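Local atomic coordinates of putative methyltransferase (PDB entry 3LL7), a protein that is of unproven function but is probably a methyltransferase, carrying ferredoxin-like and THUMP-like regions in its C-terminal part. Residues I270-T275 with A311-L316; L316-L319 with S323-Y326; I346-S351 with R368-S373. All blocks are in the same frame, centred on the assembly; numbering follows the deposited sequence.

Contact 1 of 3, residues I270-T275 with A311-L316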
loop_
_atom_site.group_PDB
_atom_site.type_symbol
_atom_site.label_atom_id
_atom_site.label_comp_id
_atom_site.label_asym_id
_atom_site.label_seq_id
_atom_site.Cartn_x
_atom_site.Cartn_y
_atom_site.Cartn_z
ATOM N N ILE A 270 -4.763 3.560 14.725
ATOM C CA ILE A 270 -5.764 2.574 15.121
ATOM C C ILE A 270 -6.591 2.150 13.882
ATOM O O ILE A 270 -7.051 3.015 13.158
ATOM C CB ILE A 270 -6.665 3.277 16.207
ATOM C CG1 ILE A 270 -5.817 3.738 17.405
ATOM C CG2 ILE A 270 -7.842 2.454 16.620
ATOM C CD1 ILE A 270 -4.848 2.718 17.942
ATOM N N PRO A 271 -6.759 0.827 13.621
ATOM C CA PRO A 271 -7.522 0.432 12.419
ATOM C C PRO A 271 -9.021 0.641 12.609
ATOM O O PRO A 271 -9.505 0.606 13.747
ATOM C CB PRO A 271 -7.255 -1.062 12.322
ATOM C CG PRO A 271 -7.036 -1.514 13.759
ATOM C CD PRO A 271 -6.294 -0.339 14.400
ATOM N N PHE A 272 -9.742 0.847 11.513
ATOM C CA PHE A 272 -11.201 0.715 11.534
ATOM C C PHE A 272 -11.510 -0.740 11.195
ATOM O O PHE A 272 -11.196 -1.206 10.092
ATOM C CB PHE A 272 -11.806 1.650 10.485
ATOM C CG PHE A 272 -13.288 1.782 10.586
ATOM C CD1 PHE A 272 -13.845 2.852 11.288
ATOM C CD2 PHE A 272 -14.119 0.821 10.026
ATOM C CE1 PHE A 272 -15.213 2.983 11.428
ATOM C CE2 PHE A 272 -15.524 0.943 10.154
ATOM C CZ PHE A 272 -16.064 2.031 10.864
ATOM N N ILE A 273 -12.074 -1.485 12.134
ATOM C CA ILE A 273 -12.334 -2.902 11.883
ATOM C C ILE A 273 -13.841 -3.136 11.780
ATOM O O ILE A 273 -14.608 -2.665 12.633
ATOM C CB ILE A 273 -11.774 -3.764 13.014
ATOM C CG1 ILE A 273 -10.284 -3.434 13.281
ATOM C CG2 ILE A 273 -11.990 -5.273 12.748
ATOM C CD1 ILE A 273 -9.730 -4.219 14.496
ATOM N N PHE A 274 -14.259 -3.851 10.738
ATOM C CA PHE A 274 -15.680 -4.153 10.551
ATOM C C PHE A 274 -15.819 -5.454 9.743
ATOM O O PHE A 274 -14.814 -6.093 9.410
ATOM C CB PHE A 274 -16.405 -2.967 9.838
ATOM C CG PHE A 274 -16.090 -2.854 8.365
ATOM C CD1 PHE A 274 -17.096 -3.082 7.415
ATOM C CD2 PHE A 274 -14.784 -2.522 7.912
ATOM C CE1 PHE A 274 -16.806 -2.996 6.042
ATOM C CE2 PHE A 274 -14.504 -2.459 6.546
ATOM C CZ PHE A 274 -15.533 -2.707 5.610
ATOM N N THR A 275 -17.058 -5.839 9.433
ATOM C CA THR A 275 -17.325 -7.006 8.589
ATOM C C THR A 275 -18.365 -6.644 7.551
ATOM O O THR A 275 -19.148 -5.704 7.742
ATOM C CB THR A 275 -17.895 -8.188 9.403
ATOM O OG1 THR A 275 -19.152 -7.811 9.985
ATOM C CG2 THR A 275 -16.925 -8.610 10.489
ATOM N N ALA A 311 -20.708 5.794 9.364
ATOM C CA ALA A 311 -21.745 6.719 9.871
ATOM C C ALA A 311 -22.393 6.162 11.166
ATOM O O ALA A 311 -22.655 6.899 12.134
ATOM C CB ALA A 311 -22.813 6.941 8.775
ATOM N N TYR A 312 -22.674 4.869 11.146
ATOM C CA TYR A 312 -23.337 4.190 12.255
ATOM C C TYR A 312 -22.415 4.135 13.491
ATOM O O TYR A 312 -22.881 4.380 14.578
ATOM C CB TYR A 312 -23.742 2.754 11.830
ATOM C CG TYR A 312 -24.597 2.042 12.871
ATOM C CD1 TYR A 312 -25.956 2.345 12.995
ATOM C CD2 TYR A 312 -24.047 1.112 13.736
ATOM C CE1 TYR A 312 -26.747 1.727 13.960
ATOM C CE2 TYR A 312 -24.837 0.462 14.699
ATOM C CZ TYR A 312 -26.182 0.790 14.805
ATOM O OH TYR A 312 -26.981 0.176 15.755
ATOM N N ARG A 313 -21.132 3.831 13.276
ATOM C CA ARG A 313 -20.119 3.705 14.347
ATOM C C ARG A 313 -19.853 5.032 15.056
ATOM O O ARG A 313 -19.518 5.058 16.248
ATOM C CB ARG A 313 -18.798 3.185 13.769
ATOM C CG ARG A 313 -17.957 2.404 14.753
ATOM C CD ARG A 313 -18.632 1.128 15.212
ATOM N NE ARG A 313 -18.458 0.005 14.300
ATOM C CZ ARG A 313 -17.287 -0.528 13.950
ATOM N NH1 ARG A 313 -16.146 -0.023 14.410
ATOM N NH2 ARG A 313 -17.267 -1.554 13.106
ATOM N N LEU A 314 -20.017 6.127 14.314
ATOM C CA LEU A 314 -19.603 7.429 14.768
ATOM C C LEU A 314 -20.738 8.430 14.935
ATOM O O LEU A 314 -20.486 9.543 15.352
ATOM C CB LEU A 314 -18.490 7.976 13.877
ATOM C CG LEU A 314 -17.183 7.174 13.790
ATOM C CD1 LEU A 314 -16.192 7.958 12.927
ATOM C CD2 LEU A 314 -16.592 6.883 15.193
ATOM N N GLY A 315 -21.975 8.010 14.665
ATOM C CA GLY A 315 -23.151 8.838 14.883
ATOM C C GLY A 315 -23.214 10.023 13.931
ATOM O O GLY A 315 -23.523 11.140 14.339
ATOM N N LEU A 316 -22.897 9.759 12.663
ATOM C CA LEU A 316 -22.838 10.799 11.633
ATOM C C LEU A 316 -23.957 10.535 10.627
ATOM O O LEU A 316 -24.527 9.452 10.621
ATOM C CB LEU A 316 -21.451 10.780 10.935
ATOM C CG LEU A 316 -20.174 10.763 11.773
ATOM C CD1 LEU A 316 -18.929 10.567 10.882
ATOM C CD2 LEU A 316 -20.009 12.025 12.615
#
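Arg313 bridges from helix 307-314 to the strand 272-274, and most of the surface shared by 270-275 and 311-316 passes through its side chain and the ring of Phe272. The second segment starts on the last full turn of that helix. There Ala311 turns its methyl group away from the strand, toward Tyr326 and Ile284. Arg313 comes next. Its CG stands roughly anti to the backbone N (chi1 -152°), and bends at the two following torsions fold the chain so that the guanidinium lies nearly parallel over one face of the Phe272 ring, offset toward its rim. The two planes are only 8° apart, with NH1 4.1 Å from CZ of Phe272. At its edge the same group donates from NH2 to the main-chain oxygen of Ile273, 2.9 Å between NH2 and O, nearly straight (170°) and close to the guanidinium plane. It is a compact example of an arginine that stacks by its face and bonds by its edge. CB of Phe274 meets NH2 at 3.7 Å, and Glu278 forms a salt bridge to that nitrogen, so the carboxylate and the carbonyl together help fix how the group is turned. A second conformer of Arg313 is modelled, however, so this grip is probably not permanent. After Leu314 the helix stops: Gly315 takes positive phi, and the N of Leu316 bonds back to the O of Ala311 at 2.9 Å. This is the 6→1 bond found in Schellman-type C-caps with glycine just past the helix. The contact as a whole is helix-against-edge-strand packing: the capped helix of the ferredoxin-like region meets a terminal strand of the large mixed sheet, which probably belongs to the methyltransferase fold.

Contact 2 of 3, residues L316-L319 with S323-Y326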
loop_
_atom_site.group_PDB
_atom_site.type_symbol
_atom_site.label_atom_id
_atom_site.label_comp_id
_atom_site.label_asym_id
_atom_site.label_seq_id
_atom_site.Cartn_x
_atom_site.Cartn_y
_atom_site.Cartn_z
ATOM N N LEU A 316 -22.897 9.759 12.663
ATOM C CA LEU A 316 -22.838 10.799 11.633
ATOM C C LEU A 316 -23.957 10.535 10.627
ATOM O O LEU A 316 -24.527 9.452 10.621
ATOM C CB LEU A 316 -21.451 10.780 10.935
ATOM C CG LEU A 316 -20.174 10.763 11.773
ATOM C CD1 LEU A 316 -18.929 10.567 10.882
ATOM C CD2 LEU A 316 -20.009 12.025 12.615
ATOM N N ARG A 317 -24.332 11.549 9.838
ATOM C CA ARG A 317 -25.315 11.396 8.773
ATOM C C ARG A 317 -24.551 11.361 7.455
ATOM O O ARG A 317 -23.585 12.105 7.290
ATOM C CB ARG A 317 -26.275 12.608 8.767
ATOM C CG ARG A 317 -27.230 12.605 9.982
ATOM C CD ARG A 317 -27.699 13.985 10.347
ATOM N NE ARG A 317 -28.694 14.576 9.443
ATOM C CZ ARG A 317 -29.935 14.116 9.225
ATOM N NH1 ARG A 317 -30.360 12.979 9.777
ATOM N NH2 ARG A 317 -30.755 14.792 8.420
ATOM N N LYS A 318 -24.957 10.497 6.533
ATOM C CA LYS A 318 -24.266 10.394 5.241
ATOM C C LYS A 318 -25.089 11.186 4.233
ATOM O O LYS A 318 -26.312 11.253 4.360
ATOM C CB LYS A 318 -24.156 8.936 4.808
ATOM C CG LYS A 318 -23.241 8.722 3.617
ATOM C CD LYS A 318 -22.799 7.221 3.588
ATOM C CE LYS A 318 -21.726 6.982 2.514
ATOM N NZ LYS A 318 -22.298 6.946 1.168
ATOM N N LEU A 319 -24.442 11.816 3.251
ATOM C CA LEU A 319 -25.177 12.673 2.320
ATOM C C LEU A 319 -26.103 11.910 1.362
ATOM O O LEU A 319 -27.211 12.344 1.102
ATOM C CB LEU A 319 -24.191 13.548 1.539
ATOM C CG LEU A 319 -23.817 14.859 2.243
ATOM C CD1 LEU A 319 -23.477 14.781 3.706
ATOM C CD2 LEU A 319 -22.695 15.636 1.442
ATOM N N SER A 323 -22.661 9.383 -2.325
ATOM C CA SER A 323 -21.780 10.470 -1.871
ATOM C C SER A 323 -21.061 10.037 -0.593
ATOM O O SER A 323 -21.657 9.972 0.490
ATOM C CB SER A 323 -22.568 11.776 -1.590
ATOM O OG SER A 323 -23.353 12.137 -2.702
ATOM N N HIS A 324 -19.772 9.739 -0.709
ATOM C CA HIS A 324 -19.074 9.202 0.433
ATOM C C HIS A 324 -18.497 10.345 1.257
ATOM O O HIS A 324 -17.284 10.578 1.286
ATOM C CB HIS A 324 -18.058 8.158 -0.011
ATOM C CG HIS A 324 -18.672 7.054 -0.832
ATOM N ND1 HIS A 324 -19.932 6.555 -0.566
ATOM C CD2 HIS A 324 -18.209 6.353 -1.899
ATOM C CE1 HIS A 324 -20.209 5.591 -1.424
ATOM N NE2 HIS A 324 -19.176 5.446 -2.239
ATOM N N LEU A 325 -19.427 11.089 1.857
ATOM C CA LEU A 325 -19.169 12.171 2.782
ATOM C C LEU A 325 -20.215 12.115 3.871
ATOM O O LEU A 325 -21.347 11.661 3.655
ATOM C CB LEU A 325 -19.361 13.554 2.090
ATOM C CG LEU A 325 -18.350 13.922 1.022
ATOM C CD1 LEU A 325 -18.887 15.264 0.393
ATOM C CD2 LEU A 325 -16.960 14.142 1.673
ATOM N N TYR A 326 -19.840 12.651 5.011
ATOM C CA TYR A 326 -20.662 12.629 6.216
ATOM C C TYR A 326 -20.775 14.019 6.784
ATOM O O TYR A 326 -19.927 14.882 6.506
ATOM C CB TYR A 326 -20.051 11.692 7.268
ATOM C CG TYR A 326 -19.758 10.342 6.701
ATOM C CD1 TYR A 326 -20.732 9.327 6.688
ATOM C CD2 TYR A 326 -18.518 10.090 6.129
ATOM C CE1 TYR A 326 -20.444 8.062 6.140
ATOM C CE2 TYR A 326 -18.220 8.844 5.573
ATOM C CZ TYR A 326 -19.178 7.849 5.576
ATOM O OH TYR A 326 -18.874 6.626 5.033
#
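Lys318 and Tyr326 form an antiparallel, non-hydrogen-bonded pair in a beta hairpin whose two short runs point 153° apart, and the next rung is the backbone bond from Leu319 N to Leu325 O (3.1 Å). CA-H···O contacts flank the pair, Tyr326 CA to Arg317 O on one side and Lys318 CA to Leu325 O on the other. The lysine does most of the side-chain work. Its aliphatic run stays extended and crosses the Tyr326 ring obliquely, CD coming to 3.6 Å from CE1, before a bend at chi4 (-76°) turns NZ toward the inverse gamma turn centred on His324. There NZ donates to ND1 of His324 at 3.0 Å, in the plane of the imidazole. It also reaches the O of Ser323 at 3.2 Å, from above the carbonyl plane, and a third bond goes to the O of His320. Three acceptors thus hold one buried ammonium. At the root of the tyrosine, Leu316 crosses at about a right angle, CD1 3.9 Å from CB of Tyr326. Leu319 meets Leu325 on the reverse side, CD2 to CD1 at 4.0 Å. Helix 307-314 covers the Lys318 and Tyr326 face: Phe307 stacks on His324 and its O bonds to the tyrosine OH. Leu319 and Leu325 pack on Thr394 of strand 389-395, while strand 293-297 continues the sheet beside Tyr326.

Contact 3 of 3, residues I346-S351 with R368-S373. With EDO (1,2-ethanediol), chain B; FMT (formic acid), chain J.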
loop_
_atom_site.group_PDB
_atom_site.type_symbol
_atom_site.label_atom_id
_atom_site.label_comp_id
_atom_site.label_asym_id
_atom_site.label_seq_id
_atom_site.Cartn_x
_atom_site.Cartn_y
_atom_site.Cartn_z
ATOM N N ILE A 346 -23.844 25.865 -1.596
ATOM C CA ILE A 346 -24.312 26.524 -2.824
ATOM C C ILE A 346 -25.022 25.524 -3.745
ATOM O O ILE A 346 -24.400 24.557 -4.177
ATOM C CB ILE A 346 -23.110 27.142 -3.562
ATOM C CG1 ILE A 346 -22.367 28.112 -2.621
ATOM C CG2 ILE A 346 -23.562 27.863 -4.871
ATOM C CD1 ILE A 346 -21.006 28.534 -3.186
ATOM N N PRO A 347 -26.319 25.752 -4.052
ATOM C CA PRO A 347 -27.024 24.855 -4.981
ATOM C C PRO A 347 -26.294 24.918 -6.293
ATOM O O PRO A 347 -25.966 26.018 -6.744
ATOM C CB PRO A 347 -28.401 25.507 -5.129
ATOM C CG PRO A 347 -28.599 26.232 -3.776
ATOM C CD PRO A 347 -27.212 26.821 -3.550
ATOM N N PHE A 348 -25.989 23.764 -6.881
ATOM C CA PHE A 348 -25.185 23.787 -8.086
ATOM C C PHE A 348 -26.006 23.940 -9.350
ATOM O O PHE A 348 -27.013 23.246 -9.527
ATOM C CB PHE A 348 -24.341 22.508 -8.223
ATOM C CG PHE A 348 -23.522 22.492 -9.484
ATOM C CD1 PHE A 348 -22.460 23.391 -9.641
ATOM C CD2 PHE A 348 -23.834 21.635 -10.520
ATOM C CE1 PHE A 348 -21.714 23.417 -10.799
ATOM C CE2 PHE A 348 -23.076 21.639 -11.703
ATOM C CZ PHE A 348 -22.023 22.531 -11.849
ATOM N N SER A 349 -25.537 24.796 -10.254
ATOM C CA SER A 349 -25.995 24.757 -11.651
ATOM C C SER A 349 -24.850 25.322 -12.467
ATOM O O SER A 349 -23.954 25.981 -11.922
ATOM C CB SER A 349 -27.248 25.600 -11.861
ATOM O OG SER A 349 -26.988 26.940 -11.483
ATOM N N THR A 350 -24.891 25.089 -13.776
ATOM C CA THR A 350 -23.820 25.540 -14.653
ATOM C C THR A 350 -23.568 27.025 -14.425
ATOM O O THR A 350 -22.430 27.449 -14.321
ATOM C CB THR A 350 -24.124 25.193 -16.134
ATOM O OG1 THR A 350 -24.290 23.776 -16.240
ATOM C CG2 THR A 350 -22.964 25.622 -17.067
ATOM N N SER A 351 -24.628 27.813 -14.287
ATOM C CA SER A 351 -24.457 29.253 -14.116
ATOM C C SER A 351 -23.667 29.637 -12.850
ATOM O O SER A 351 -23.069 30.700 -12.807
ATOM C CB SER A 351 -25.821 29.969 -14.131
ATOM O OG SER A 351 -26.537 29.607 -12.972
ATOM N N ARG A 368 -17.225 14.387 -4.644
ATOM C CA ARG A 368 -17.748 13.099 -4.160
ATOM C C ARG A 368 -19.173 12.987 -4.626
ATOM O O ARG A 368 -20.090 13.438 -3.911
ATOM C CB ARG A 368 -17.716 12.968 -2.621
ATOM C CG ARG A 368 -16.316 12.987 -1.990
ATOM C CD ARG A 368 -15.601 11.669 -2.240
ATOM N NE ARG A 368 -14.226 11.730 -1.767
ATOM C CZ ARG A 368 -13.286 10.870 -2.111
ATOM N NH1 ARG A 368 -13.584 9.847 -2.929
ATOM N NH2 ARG A 368 -12.048 11.023 -1.628
ATOM N N ASN A 369 -19.341 12.348 -5.784
ATOM C CA ASN A 369 -20.629 12.186 -6.476
ATOM C C ASN A 369 -21.108 13.525 -7.057
ATOM O O ASN A 369 -21.884 14.272 -6.433
ATOM C CB ASN A 369 -21.666 11.521 -5.558
ATOM C CG ASN A 369 -22.929 11.131 -6.283
ATOM O OD1 ASN A 369 -22.955 11.075 -7.522
ATOM N ND2 ASN A 369 -23.996 10.861 -5.528
ATOM N N PHE A 370 -20.589 13.839 -8.245
ATOM C CA PHE A 370 -20.762 15.162 -8.829
ATOM C C PHE A 370 -20.536 15.022 -10.345
ATOM O O PHE A 370 -19.689 14.211 -10.757
ATOM C CB PHE A 370 -19.748 16.144 -8.212
ATOM C CG PHE A 370 -20.104 17.579 -8.407
ATOM C CD1 PHE A 370 -21.188 18.136 -7.751
ATOM C CD2 PHE A 370 -19.356 18.372 -9.301
ATOM C CE1 PHE A 370 -21.531 19.498 -7.977
ATOM C CE2 PHE A 370 -19.673 19.716 -9.519
ATOM C CZ PHE A 370 -20.767 20.266 -8.865
ATOM N N PRO A 371 -21.251 15.821 -11.160
ATOM C CA PRO A 371 -21.170 15.565 -12.619
ATOM C C PRO A 371 -19.876 16.080 -13.278
ATOM O O PRO A 371 -19.611 15.740 -14.453
ATOM C CB PRO A 371 -22.393 16.296 -13.165
ATOM C CG PRO A 371 -22.604 17.440 -12.193
ATOM C CD PRO A 371 -22.367 16.732 -10.845
ATOM N N LEU A 372 -19.109 16.904 -12.562
ATOM C CA LEU A 372 -17.820 17.393 -13.091
ATOM C C LEU A 372 -16.676 16.759 -12.309
ATOM O O LEU A 372 -16.852 16.434 -11.135
ATOM C CB LEU A 372 -17.724 18.913 -12.949
ATOM C CG LEU A 372 -18.826 19.717 -13.696
ATOM C CD1 LEU A 372 -18.671 21.184 -13.364
ATOM C CD2 LEU A 372 -18.792 19.466 -15.194
ATOM N N SER A 373 -15.505 16.610 -12.930
ATOM C CA SER A 373 -14.321 16.215 -12.169
ATOM C C SER A 373 -13.770 17.461 -11.471
ATOM O O SER A 373 -14.142 18.578 -11.814
ATOM C CB SER A 373 -13.249 15.656 -13.094
ATOM O OG SER A 373 -12.833 16.668 -14.003
HETATM C C1 EDO B . -16.886 10.913 -8.128
HETATM O O1 EDO B . -17.056 10.749 -6.727
HETATM C C2 EDO B . -17.738 12.080 -8.605
HETATM O O2 EDO B . -18.813 11.598 -9.396
HETATM C C FMT J . -26.571 9.641 -7.764
HETATM O O1 FMT J . -26.444 10.825 -7.443
HETATM O O2 FMT J . -25.677 8.795 -7.679
#
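Phe348 and Phe370 form a T-shaped (edge-to-face) pair, and Phe348 has more surface covered by this contact than any other residue of the two segments. Phe370 supplies the edge: its CZ sits over the centre of the Phe348 ring, 3.6 Å from CG of Phe348, with the planes at 61° and the ring centroids 4.7 Å apart, a worked case of C-H edge meeting pi face. Phe348 carries its CG anti to the backbone N (chi1 179°), extending the ring from the strand end toward the 368-373 loop. The backbone N of Thr350 lies more loosely over the opposite face, off toward the rim. Leu372 brings CD1 obliquely to CZ of Phe348, 3.9 Å away, and Pro371 brings CG to 4.3 Å from CE2 of Phe348. The proline also lays its CD over one face of Phe370, probably limiting how that ring can turn. An ethanediol and a formic acid, probably from the crystallisation liquor, bind at separate places around Asn369, away from the ring pair. The ethanediol accepts from the N atoms of Asn369 and Phe370 and donates to the O of Phe370, while the formic acid is bonded by ND2 of Asn369 and of Asn322. In the THUMP-like region this small surface hydrophobic cluster ties the end of strand 337-347 to the loop leading into helix 374-381, whose N-cap is Ser373.

In the fold
The three contacts follow one another along the chain, from the large mixed sheet to the C-terminal part. Contacts 1 and 2 have centres 13 Å apart, share Leu316 and join where helix 307-314 runs into strand 317-320; Ala311 packs on Tyr326 between them. Contact 3 lies about 17 Å from contact 2, centre to centre, and 29 Å from contact 1, which it does not touch. Contacts 2 and 3 reach the same seven-stranded sheet, and a probable hydrogen bond from Asn369 ND2 to Ser323 OG links them directly. Ferredoxin-like and THUMP-like regions thus share one continuous sheet, while contact 1 connects that unit to the probable methyltransferase core.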